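Local atomic coordinates of 3-hydroxyacyl-CoA dehydrogenase type-2 (Mycobacterium avium, PDB entry 3PPI), a protein that probably catalyses the NAD-dependent oxidation of 3-hydroxyacyl-CoA to 3-oxoacyl-CoA, as a tetrameric enzyme of the short-chain dehydrogenase/reductase family. Residues K26-A31 and R48-D53; G56-D61 and L92-A97; G143-A148 and I195-A200; S154-E159 and A208-N213; A256-T261 and E268-D273. One frame throughout, in Å; residues are numbered along the deposited sequence.

Contact 1 (K26-A31 and R48-D53)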
# COMPACT_ATOMS: atom_id res chain seq x y z
N LYS A 26 32.77 2.64 -10.04
CA LYS A 26 33.18 1.24 -10.02
C LYS A 26 32.08 0.28 -10.52
O LYS A 26 32.37 -0.65 -11.28
CB LYS A 26 33.67 0.83 -8.62
N GLN A 27 30.84 0.50 -10.11
CA GLN A 27 29.71 -0.32 -10.57
C GLN A 27 29.69 -0.42 -12.11
O GLN A 27 29.38 -1.48 -12.66
CB GLN A 27 28.36 0.23 -10.08
CG GLN A 27 28.05 0.12 -8.55
CD GLN A 27 28.49 1.36 -7.75
OE1 GLN A 27 29.52 1.98 -8.04
NE2 GLN A 27 27.71 1.72 -6.73
N PHE A 28 30.02 0.66 -12.80
CA PHE A 28 29.80 0.74 -14.25
C PHE A 28 31.01 0.40 -15.12
O PHE A 28 30.87 0.33 -16.34
CB PHE A 28 29.29 2.13 -14.63
CG PHE A 28 27.91 2.46 -14.08
CD1 PHE A 28 27.07 1.49 -13.52
CD2 PHE A 28 27.43 3.76 -14.17
CE1 PHE A 28 25.80 1.83 -13.04
CE2 PHE A 28 26.17 4.10 -13.71
CZ PHE A 28 25.35 3.14 -13.14
N GLU A 29 32.18 0.19 -14.52
CA GLU A 29 33.39 -0.10 -15.28
C GLU A 29 33.21 -1.34 -16.15
O GLU A 29 32.81 -2.40 -15.67
CB GLU A 29 34.61 -0.25 -14.35
N GLY A 30 33.42 -1.18 -17.44
CA GLY A 30 33.35 -2.29 -18.40
C GLY A 30 31.94 -2.75 -18.73
O GLY A 30 31.76 -3.71 -19.47
N ALA A 31 30.93 -2.05 -18.23
CA ALA A 31 29.54 -2.51 -18.35
C ALA A 31 28.75 -1.74 -19.41
O ALA A 31 29.13 -0.64 -19.83
CB ALA A 31 28.84 -2.41 -16.99
N ARG A 48 21.32 9.55 -21.70
CA ARG A 48 22.32 10.60 -21.54
C ARG A 48 23.05 10.47 -20.20
O ARG A 48 24.27 10.59 -20.13
CB ARG A 48 21.67 11.98 -21.66
CG ARG A 48 21.21 12.32 -23.08
CD ARG A 48 20.66 13.73 -23.15
NE ARG A 48 20.15 14.06 -24.49
CZ ARG A 48 20.90 14.48 -25.50
NH1 ARG A 48 22.22 14.61 -25.36
NH2 ARG A 48 20.34 14.76 -26.67
N ARG A 49 22.28 10.22 -19.14
CA ARG A 49 22.84 10.07 -17.79
C ARG A 49 23.74 8.85 -17.67
O ARG A 49 24.85 8.94 -17.17
CB ARG A 49 21.70 9.95 -16.76
CG ARG A 49 22.14 9.66 -15.32
CD ARG A 49 23.10 10.71 -14.77
NE ARG A 49 23.50 10.38 -13.40
CZ ARG A 49 22.89 10.78 -12.29
NH1 ARG A 49 21.83 11.57 -12.32
NH2 ARG A 49 23.35 10.38 -11.12
N LEU A 50 23.25 7.70 -18.11
CA LEU A 50 24.04 6.47 -17.97
C LEU A 50 25.31 6.54 -18.84
O LEU A 50 26.37 6.09 -18.41
CB LEU A 50 23.21 5.25 -18.31
CG LEU A 50 22.02 4.93 -17.40
CD1 LEU A 50 21.38 3.58 -17.85
CD2 LEU A 50 22.44 4.89 -15.93
N HIS A 51 25.20 7.13 -20.02
CA HIS A 51 26.34 7.34 -20.90
C HIS A 51 27.39 8.26 -20.25
O HIS A 51 28.58 7.94 -20.23
CB HIS A 51 25.87 7.90 -22.25
CG HIS A 51 26.99 8.22 -23.19
ND1 HIS A 51 27.57 9.47 -23.26
CD2 HIS A 51 27.66 7.45 -24.08
CE1 HIS A 51 28.53 9.45 -24.16
NE2 HIS A 51 28.60 8.24 -24.67
N ALA A 52 26.94 9.39 -19.70
CA ALA A 52 27.83 10.30 -18.97
C ALA A 52 28.48 9.64 -17.74
O ALA A 52 29.60 9.98 -17.38
CB ALA A 52 27.09 11.55 -18.54
N ASP A 53 27.79 8.69 -17.12
CA ASP A 53 28.34 7.96 -15.96
C ASP A 53 29.31 6.84 -16.32
O ASP A 53 29.81 6.15 -15.42
CB ASP A 53 27.23 7.38 -15.10
CG ASP A 53 26.48 8.43 -14.32
OD1 ASP A 53 26.91 9.60 -14.31
OD2 ASP A 53 25.43 8.08 -13.71
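Phe28 turns the CD2-CE2 edge of its ring to Asp53, the residue that follows the last turn of helix 41-52. In the apolar part, Phe28 CE2 rests 3.7 Å from Asp53 CB, and the ring and carboxylate planes are only 26° apart. The side chain of Leu50, one turn back, approaches obliquely and loosely, Phe28 CZ to Leu50 CD2 4.4 Å. Among the polar atoms, the carbonyl O of Asp53 lies at the ring edge, close to its plane and 3.6 Å from Phe28 CD2. It is buried there and has no hydrogen-bond partner. Arg49 NE bonds Asp53 OD2 at 3.0 Å on the syn side of the carboxylate, 25° out of its plane, while Arg49 NH1 forms a second salt bridge to Asp254 of helix 249-261. The Phe28 ring also meets Tyr106 edge-to-face. A type II turn from Phe28 to Ala31 leads into strand 31-36, so the contact joins the approach to the first strand of the Rossmann fold to the end of its first helix. Chemically, the weakly positive ring edge probably offers the Asp53 carbonyl a mild electrostatic match in place of a hydrogen bond, and the salt bridge should fix the carboxylate beside the ring.

Contact 2 (G56-D61 and L92-A97)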
# COMPACT_ATOMS: atom_id res chain seq x y z
N GLY A 56 28.38 1.93 -21.55
CA GLY A 56 28.00 1.81 -22.95
C GLY A 56 26.49 1.63 -22.92
O GLY A 56 25.97 0.93 -22.05
N VAL A 57 25.77 2.28 -23.84
CA VAL A 57 24.31 2.28 -23.83
C VAL A 57 23.69 1.95 -25.18
O VAL A 57 24.10 2.49 -26.22
CB VAL A 57 23.75 3.62 -23.35
CG1 VAL A 57 22.24 3.56 -23.23
CG2 VAL A 57 24.35 4.00 -22.00
N VAL A 58 22.70 1.06 -25.17
CA VAL A 58 21.91 0.78 -26.35
C VAL A 58 20.59 1.52 -26.23
O VAL A 58 19.88 1.39 -25.23
CB VAL A 58 21.66 -0.71 -26.51
CG1 VAL A 58 20.60 -0.97 -27.59
CG2 VAL A 58 22.97 -1.40 -26.85
N ILE A 59 20.32 2.36 -27.22
CA ILE A 59 19.07 3.08 -27.34
C ILE A 59 18.12 2.14 -28.08
O ILE A 59 18.26 1.95 -29.28
CB ILE A 59 19.26 4.40 -28.14
CG1 ILE A 59 20.16 5.36 -27.39
CG2 ILE A 59 17.91 5.05 -28.44
CD1 ILE A 59 21.11 6.19 -28.32
N ALA A 60 17.21 1.52 -27.34
CA ALA A 60 16.26 0.55 -27.87
C ALA A 60 14.93 1.23 -28.07
O ALA A 60 14.21 1.51 -27.11
CB ALA A 60 16.11 -0.64 -26.92
N ASP A 61 14.59 1.51 -29.32
CA ASP A 61 13.40 2.28 -29.63
C ASP A 61 12.96 2.00 -31.08
O ASP A 61 13.75 1.49 -31.87
CB ASP A 61 13.70 3.77 -29.44
CG ASP A 61 12.49 4.57 -29.06
OD1 ASP A 61 11.47 4.44 -29.77
OD2 ASP A 61 12.55 5.32 -28.04
N LEU A 92 16.52 -9.55 -28.54
CA LEU A 92 17.76 -10.33 -28.58
C LEU A 92 18.86 -9.61 -29.38
O LEU A 92 20.03 -9.69 -29.02
CB LEU A 92 17.51 -11.74 -29.13
CG LEU A 92 16.83 -12.75 -28.20
CD1 LEU A 92 16.73 -14.11 -28.94
CD2 LEU A 92 17.60 -12.90 -26.90
N ALA A 93 18.47 -8.90 -30.45
CA ALA A 93 19.40 -8.08 -31.21
C ALA A 93 19.92 -6.90 -30.40
O ALA A 93 21.09 -6.53 -30.50
CB ALA A 93 18.77 -7.60 -32.54
N ALA A 94 19.05 -6.28 -29.60
CA ALA A 94 19.49 -5.19 -28.73
C ALA A 94 20.50 -5.69 -27.69
O ALA A 94 21.45 -5.00 -27.37
CB ALA A 94 18.29 -4.51 -28.07
N ILE A 95 20.29 -6.91 -27.20
CA ILE A 95 21.19 -7.54 -26.24
C ILE A 95 22.57 -7.83 -26.84
O ILE A 95 23.60 -7.59 -26.19
CB ILE A 95 20.56 -8.82 -25.65
CG1 ILE A 95 19.40 -8.43 -24.75
CG2 ILE A 95 21.58 -9.63 -24.86
CD1 ILE A 95 18.56 -9.61 -24.25
N GLU A 96 22.60 -8.33 -28.08
CA GLU A 96 23.87 -8.60 -28.76
C GLU A 96 24.64 -7.30 -28.99
O GLU A 96 25.85 -7.26 -28.82
CB GLU A 96 23.65 -9.34 -30.08
CG GLU A 96 23.07 -10.76 -29.93
CD GLU A 96 24.05 -11.74 -29.28
OE1 GLU A 96 25.13 -11.98 -29.85
OE2 GLU A 96 23.71 -12.31 -28.21
N ALA A 97 23.94 -6.23 -29.37
CA ALA A 97 24.57 -4.92 -29.55
C ALA A 97 25.17 -4.39 -28.23
O ALA A 97 26.32 -3.96 -28.19
CB ALA A 97 23.58 -3.93 -30.13
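Val58 turns both of its methyls to helix 88-98 through a chi1 of 169°, which sets CG1 opposite the main-chain N and CG2 opposite the carbonyl carbon, and Ala94 and Ala97 receive them. Both branches lie near the Ala94 carbonyl. CG1 of Val58 is nearer the methyl of Ala94, 4.3 Å from its CB, whereas CG2 reaches farther along and lies 4.2 Å from CB of Ala97. CG2 of Val58 also touches the backbone itself, with Ala94 O at 3.9 Å and Ala97 C at 4.0 Å. Small side chains at 94 and 97, one turn apart, let the valine come so near to the main chain of the helix. Val81 of the neighbouring strand 78-82 packs on both Val58 and Ala97, and Ile34 of strand 31-36 covers Val58 from the first strand of the sheet. On the other face of strand 56-61, Val57 packs against helix 41-52, which makes this the layered alpha/beta/alpha build of a Rossmann fold. The contact is wholly apolar between side chains; its cohesion probably comes from dispersion and the exclusion of water, with helix and strand each keeping their hydrogen bonds to their own backbone neighbours.

Contact 3 (G143-A148 and I195-A200)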
# COMPACT_ATOMS: atom_id res chain seq x y z
N GLY A 143 5.29 -6.19 -22.85
CA GLY A 143 6.54 -5.64 -23.35
C GLY A 143 7.61 -5.53 -22.27
O GLY A 143 8.78 -5.88 -22.49
N THR A 144 7.22 -5.08 -21.10
CA THR A 144 8.14 -5.00 -19.96
C THR A 144 8.65 -6.38 -19.58
O THR A 144 9.86 -6.56 -19.38
CB THR A 144 7.50 -4.32 -18.75
OG1 THR A 144 7.26 -2.95 -19.09
CG2 THR A 144 8.42 -4.38 -17.49
N TYR A 145 7.75 -7.36 -19.50
CA TYR A 145 8.15 -8.71 -19.11
C TYR A 145 9.09 -9.32 -20.14
O TYR A 145 10.06 -9.98 -19.78
CB TYR A 145 6.95 -9.61 -18.88
CG TYR A 145 7.30 -10.89 -18.15
CD1 TYR A 145 7.53 -10.89 -16.78
CD2 TYR A 145 7.44 -12.09 -18.83
CE1 TYR A 145 7.86 -12.05 -16.10
CE2 TYR A 145 7.77 -13.28 -18.15
CZ TYR A 145 7.97 -13.24 -16.79
OH TYR A 145 8.28 -14.39 -16.09
N ASN A 146 8.83 -9.06 -21.42
CA ASN A 146 9.65 -9.60 -22.51
C ASN A 146 11.07 -9.04 -22.46
O ASN A 146 12.04 -9.79 -22.59
CB ASN A 146 9.02 -9.33 -23.88
CG ASN A 146 9.68 -10.13 -25.00
OD1 ASN A 146 9.78 -11.37 -24.93
ND2 ASN A 146 10.13 -9.43 -26.06
N VAL A 147 11.20 -7.73 -22.27
CA VAL A 147 12.51 -7.11 -22.13
C VAL A 147 13.22 -7.69 -20.89
O VAL A 147 14.37 -8.11 -20.96
CB VAL A 147 12.41 -5.57 -22.06
CG1 VAL A 147 13.78 -4.94 -21.76
CG2 VAL A 147 11.83 -5.02 -23.36
N ALA A 148 12.49 -7.77 -19.77
CA ALA A 148 13.08 -8.20 -18.51
C ALA A 148 13.59 -9.64 -18.56
O ALA A 148 14.68 -9.93 -18.04
CB ALA A 148 12.10 -8.03 -17.36
N ILE A 195 3.99 -2.78 -11.32
CA ILE A 195 4.22 -2.60 -9.90
C ILE A 195 4.29 -3.95 -9.18
O ILE A 195 5.27 -4.21 -8.48
CB ILE A 195 3.14 -1.70 -9.27
CG1 ILE A 195 3.36 -0.24 -9.72
CG2 ILE A 195 3.11 -1.87 -7.73
CD1 ILE A 195 2.22 0.69 -9.35
N GLY A 196 3.31 -4.81 -9.38
CA GLY A 196 3.27 -6.12 -8.70
C GLY A 196 4.36 -7.10 -9.13
O GLY A 196 4.82 -7.96 -8.38
N LEU A 197 4.78 -6.96 -10.37
CA LEU A 197 5.87 -7.76 -10.92
C LEU A 197 7.19 -7.51 -10.16
O LEU A 197 8.02 -8.41 -10.06
CB LEU A 197 6.04 -7.42 -12.40
CG LEU A 197 7.21 -8.03 -13.17
CD1 LEU A 197 7.15 -9.56 -13.05
CD2 LEU A 197 7.16 -7.56 -14.61
N THR A 198 7.34 -6.30 -9.63
CA THR A 198 8.62 -5.87 -9.07
C THR A 198 9.16 -6.80 -7.98
O THR A 198 10.26 -7.34 -8.13
CB THR A 198 8.54 -4.42 -8.56
OG1 THR A 198 7.97 -3.59 -9.59
CG2 THR A 198 9.96 -3.88 -8.19
N ILE A 199 8.39 -7.03 -6.92
CA ILE A 199 8.85 -7.90 -5.81
C ILE A 199 9.00 -9.36 -6.26
O ILE A 199 9.93 -10.06 -5.82
CB ILE A 199 7.98 -7.77 -4.53
CG1 ILE A 199 8.61 -8.54 -3.35
CG2 ILE A 199 6.51 -8.22 -4.77
CD1 ILE A 199 10.04 -8.06 -2.98
N ALA A 200 8.13 -9.81 -7.17
CA ALA A 200 8.17 -11.20 -7.64
C ALA A 200 9.44 -11.45 -8.46
O ALA A 200 10.11 -12.46 -8.28
CB ALA A 200 6.89 -11.54 -8.46
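Leu197 pushes both of its methyls into the angle between Thr144 and Tyr145, and its meeting with the tyrosine is the closer half of this helix-helix contact. CD1 of Leu197 lies at the edge of the Tyr145 ring, near its plane, 4.0 Å from the ring atom CD1 and as far from CE1. CD2 of Leu197 is likewise 4.0 Å from Tyr145 CD1, so both methyls crowd the CD1-CE1 edge, CD2 reaching only its CD1 end. The side chains cross at about a right angle. A chi1 of -166° swings the Tyr145 ring along the flank of its own helix and across the leucine. The looser half lies at Thr144, where CG2 only approaches Leu197 CD2 to 4.5 Å, and backbones stay well apart, with the CA atoms of Tyr145 and Leu197 8.6 Å from each other. Beyond the ring lies the second subunit: Phe133 of that subunit stacks on the tyrosine, and Thr185 of that subunit hydrogen-bonds to its OH. Thr144 directs its hydroxyl back to the carbonyl O of Tyr140. Helices 130-156 and 185-205 therefore pack side by side here, both on strand 167-172 through Leu171, which touches Thr144 and Leu197, while strand 103-109 lies under Thr144 through Val109, and the outer flank belongs to the subunit interface.

Contact 4 (S154-E159 and A208-N213)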
# COMPACT_ATOMS: atom_id res chain seq x y z
N SER A 154 20.60 -12.81 -19.98
CA SER A 154 21.95 -12.40 -20.37
C SER A 154 22.81 -12.00 -19.16
O SER A 154 23.94 -12.47 -18.98
CB SER A 154 21.88 -11.25 -21.37
OG SER A 154 23.18 -10.85 -21.77
N ILE A 155 22.24 -11.13 -18.32
CA ILE A 155 22.93 -10.64 -17.13
C ILE A 155 23.25 -11.80 -16.18
O ILE A 155 24.32 -11.84 -15.58
CB ILE A 155 22.09 -9.56 -16.38
CG1 ILE A 155 21.83 -8.35 -17.29
CG2 ILE A 155 22.79 -9.12 -15.09
CD1 ILE A 155 20.73 -7.41 -16.78
N ALA A 156 22.33 -12.75 -16.06
CA ALA A 156 22.53 -13.91 -15.19
C ALA A 156 23.75 -14.76 -15.59
O ALA A 156 24.33 -15.43 -14.74
CB ALA A 156 21.27 -14.78 -15.17
N ALA A 157 24.14 -14.71 -16.86
CA ALA A 157 25.34 -15.42 -17.34
C ALA A 157 26.66 -14.66 -17.09
O ALA A 157 27.74 -15.23 -17.29
CB ALA A 157 25.20 -15.78 -18.83
N ALA A 158 26.59 -13.41 -16.64
CA ALA A 158 27.79 -12.61 -16.37
C ALA A 158 28.45 -13.03 -15.05
O ALA A 158 27.83 -13.68 -14.21
CB ALA A 158 27.45 -11.14 -16.33
N GLU A 159 29.71 -12.64 -14.86
CA GLU A 159 30.40 -12.91 -13.60
C GLU A 159 29.96 -11.86 -12.60
O GLU A 159 29.89 -10.69 -12.93
CB GLU A 159 31.93 -12.87 -13.75
CG GLU A 159 32.54 -14.13 -14.40
CD GLU A 159 32.26 -15.41 -13.61
OE1 GLU A 159 32.31 -15.38 -12.36
OE2 GLU A 159 31.97 -16.46 -14.25
N ALA A 208 20.43 -15.05 -8.73
CA ALA A 208 21.36 -14.59 -9.76
C ALA A 208 22.12 -13.30 -9.35
O ALA A 208 23.03 -12.86 -10.04
CB ALA A 208 20.58 -14.37 -11.09
N GLY A 209 21.74 -12.71 -8.22
CA GLY A 209 22.30 -11.42 -7.81
C GLY A 209 21.96 -10.29 -8.77
O GLY A 209 22.82 -9.46 -9.09
N ILE A 210 20.71 -10.25 -9.22
CA ILE A 210 20.23 -9.18 -10.07
C ILE A 210 19.10 -8.47 -9.33
O ILE A 210 18.08 -9.09 -9.00
CB ILE A 210 19.72 -9.70 -11.43
CG1 ILE A 210 20.85 -10.40 -12.20
CG2 ILE A 210 19.15 -8.56 -12.27
CD1 ILE A 210 20.35 -11.14 -13.43
N ARG A 211 19.29 -7.18 -9.04
CA ARG A 211 18.27 -6.41 -8.34
C ARG A 211 17.22 -5.95 -9.34
O ARG A 211 17.54 -5.69 -10.50
CB ARG A 211 18.90 -5.24 -7.59
CG ARG A 211 19.70 -5.73 -6.31
CD ARG A 211 20.30 -4.59 -5.51
NE ARG A 211 21.18 -3.81 -6.36
CZ ARG A 211 20.88 -2.65 -6.95
NH1 ARG A 211 19.72 -2.04 -6.76
NH2 ARG A 211 21.79 -2.10 -7.73
N VAL A 212 15.97 -5.86 -8.88
CA VAL A 212 14.88 -5.35 -9.69
C VAL A 212 14.07 -4.33 -8.89
O VAL A 212 13.55 -4.64 -7.83
CB VAL A 212 13.93 -6.46 -10.16
CG1 VAL A 212 12.84 -5.87 -11.07
CG2 VAL A 212 14.71 -7.56 -10.89
N ASN A 213 13.99 -3.11 -9.42
CA ASN A 213 13.20 -2.03 -8.84
C ASN A 213 12.45 -1.31 -9.96
O ASN A 213 12.72 -1.52 -11.14
CB ASN A 213 14.07 -1.05 -8.08
CG ASN A 213 14.80 -1.68 -6.91
OD1 ASN A 213 14.20 -1.97 -5.89
ND2 ASN A 213 16.10 -1.91 -7.07
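The delta methyl of Ile210 is the bump of this contact, and the hollow that takes it is formed by Ile155 and Ala156 in the last turn or so of helix 130-156. CD1 of Ile210 lies 3.6 Å from CG2 of Ile155 and 3.8 Å from its CB. Ile210 CD1 also lies against the helix backbone, 3.7 Å from the N of Ala156. The methyl of Ala156 closes the hollow, its CB 4.1 Å from Ile210 CD1. Ile210 CG1 adds a second touch to Ile155 CG2, at 3.7 Å, so that the isoleucine meets its partner with a length of chain and not one methyl alone. An extended chi2 of 170° in Ile210 sends CD1 outward to the helix. For its part Ile155 offers the short CG2 branch. Beside this socket a shallower match is made where the methyls of Ala156 and Ala208 meet, CB to CB at 4.2 Å. Between Ala208 and Ile210 the chain turns at Gly209, with positive phi, as it enters the strand. Val121 of the second subunit packs on Ala156. The contact ties the C-terminal part of helix 130-156 to the start of strand 210-217, with Leu205 of helix 185-205 packed on Ile210, Leu169 of strand 167-172 touching Ile155, and Arg166, just ahead of that strand, meeting Ile155 too.

Contact 5 (A256-T261 and E268-D273)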
# COMPACT_ATOMS: atom_id res chain seq x y z
N ALA A 256 16.61 6.63 -11.74
CA ALA A 256 17.01 5.38 -12.39
C ALA A 256 18.44 5.06 -12.03
O ALA A 256 18.74 3.93 -11.63
CB ALA A 256 16.83 5.44 -13.91
N ALA A 257 19.33 6.05 -12.12
CA ALA A 257 20.74 5.84 -11.82
C ALA A 257 20.92 5.40 -10.37
O ALA A 257 21.71 4.52 -10.08
CB ALA A 257 21.57 7.10 -12.11
N PHE A 258 20.19 6.03 -9.47
CA PHE A 258 20.23 5.65 -8.05
C PHE A 258 19.83 4.18 -7.85
O PHE A 258 20.46 3.46 -7.07
CB PHE A 258 19.29 6.55 -7.23
CG PHE A 258 19.09 6.06 -5.82
CD1 PHE A 258 20.09 6.20 -4.88
CD2 PHE A 258 17.91 5.43 -5.45
CE1 PHE A 258 19.90 5.75 -3.57
CE2 PHE A 258 17.72 4.96 -4.15
CZ PHE A 258 18.73 5.12 -3.21
N LEU A 259 18.76 3.74 -8.51
CA LEU A 259 18.30 2.35 -8.36
C LEU A 259 19.32 1.35 -8.91
O LEU A 259 19.40 0.21 -8.44
CB LEU A 259 16.96 2.16 -9.05
CG LEU A 259 15.80 2.91 -8.38
CD1 LEU A 259 14.50 2.80 -9.18
CD2 LEU A 259 15.61 2.44 -6.96
N LEU A 260 20.07 1.77 -9.90
CA LEU A 260 21.12 0.96 -10.48
C LEU A 260 22.35 0.87 -9.59
O LEU A 260 23.04 -0.14 -9.61
CB LEU A 260 21.52 1.49 -11.85
CG LEU A 260 20.46 1.40 -12.96
CD1 LEU A 260 21.04 1.88 -14.27
CD2 LEU A 260 19.90 -0.01 -13.12
N THR A 261 22.64 1.92 -8.82
CA THR A 261 23.91 1.99 -8.09
C THR A 261 23.83 1.68 -6.58
O THR A 261 24.80 1.19 -6.01
CB THR A 261 24.58 3.37 -8.24
OG1 THR A 261 23.66 4.39 -7.83
CG2 THR A 261 25.00 3.60 -9.71
N GLU A 268 11.58 -2.84 -4.82
CA GLU A 268 10.92 -1.64 -4.35
C GLU A 268 10.35 -0.85 -5.52
O GLU A 268 10.90 -0.83 -6.62
CB GLU A 268 11.93 -0.80 -3.54
CG GLU A 268 11.57 0.69 -3.25
CD GLU A 268 10.30 0.86 -2.41
OE1 GLU A 268 9.46 -0.09 -2.31
OE2 GLU A 268 10.12 1.97 -1.85
N VAL A 269 9.23 -0.20 -5.26
CA VAL A 269 8.64 0.75 -6.20
C VAL A 269 8.81 2.16 -5.64
O VAL A 269 8.36 2.45 -4.52
CB VAL A 269 7.16 0.49 -6.42
CG1 VAL A 269 6.60 1.52 -7.41
CG2 VAL A 269 6.94 -0.93 -6.94
N MET A 270 9.49 3.01 -6.40
CA MET A 270 9.76 4.39 -6.00
C MET A 270 8.79 5.34 -6.71
O MET A 270 8.86 5.50 -7.94
CB MET A 270 11.18 4.79 -6.39
CG MET A 270 11.50 6.24 -6.05
SD MET A 270 12.96 6.92 -6.88
CE MET A 270 14.25 5.94 -6.19
N ARG A 271 7.92 5.98 -5.94
CA ARG A 271 7.07 7.05 -6.48
C ARG A 271 7.90 8.29 -6.73
O ARG A 271 8.62 8.75 -5.83
CB ARG A 271 5.92 7.39 -5.51
CG ARG A 271 4.94 6.26 -5.20
CD ARG A 271 3.79 6.72 -4.30
NE ARG A 271 2.97 7.74 -4.98
CZ ARG A 271 1.67 7.66 -5.26
NH1 ARG A 271 0.93 6.64 -4.86
NH2 ARG A 271 1.09 8.67 -5.91
N LEU A 272 7.80 8.85 -7.93
CA LEU A 272 8.57 10.05 -8.32
C LEU A 272 7.56 11.05 -8.90
O LEU A 272 7.28 11.02 -10.10
CB LEU A 272 9.63 9.68 -9.35
CG LEU A 272 10.62 10.75 -9.76
CD1 LEU A 272 11.50 11.10 -8.56
CD2 LEU A 272 11.46 10.31 -10.98
N ASP A 273 6.97 11.86 -8.03
CA ASP A 273 5.70 12.50 -8.34
C ASP A 273 5.38 13.85 -7.66
O ASP A 273 4.24 14.33 -7.75
CB ASP A 273 4.56 11.50 -8.06
CG ASP A 273 4.45 11.10 -6.58
OD1 ASP A 273 5.05 11.75 -5.67
OD2 ASP A 273 3.71 10.13 -6.32
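Asp273 OD2 is gripped by two nitrogens of Arg271, NE at 2.8 Å and NH2 at 3.0 Å, both nearly along the C-O axis and within 4° of the guanidinium plane. This side-on salt bridge lies at the end of strand 269-272, and Glu179 is a second acidic partner for the arginine. The contact with helix 249-261 is made by a residue on the other side of the strand, Met270. Its terminal methyl does the touching, held in a notch between two residues: CE of Met270 lies 3.8 Å from Phe258 CD2 and 3.8 Å from Leu259 CD2. The methionine runs out extended through chi1 and chi2 and then bends at chi3 (-65°), which turns CE into the gap. Its approach to the phenylalanine ring is oblique. Across the subunit boundary, Phe258 stacks on Phe258 of the third subunit, and that same ring packs on Met270. Glu268 OE2 accepts a hydrogen bond from the backbone N of Arg271 of the third subunit, an exchange that is reciprocated. The chemistry is thus divided: one thioether methyl from the last strand of the sheet in this chain fills an apolar notch on the helix between Phe258 and Leu259, while Arg271 is shared between Asp273 and Glu179, and the interface combines reciprocal polar bonds from Glu268 with a stack of like rings.

How the contacts relate
Along the chain, contacts 1, 2 and 5 come in series, whereas contacts 3 and 4 interlock, their segments alternating and both using helix 130-156. All five lie on or beside one parallel sheet with strand order 3-2-1-4-5-6-7, that of the Rossmann-type fold of short-chain dehydrogenases. Contacts 1 and 2 lie in its first half, centres 15 Å apart, joined where strands 31-36 and 56-61 pair. Contacts 4 and 5 share neighbouring strands 210-217 and 269-272; Arg211 and Asn213 bond across to Leu259 and Glu268. Thr261 and Leu260 link contact 5 back to contact 1. Contacts 3, 4 and 5 also reach other subunits, so the same elements serve core packing and subunit interfaces.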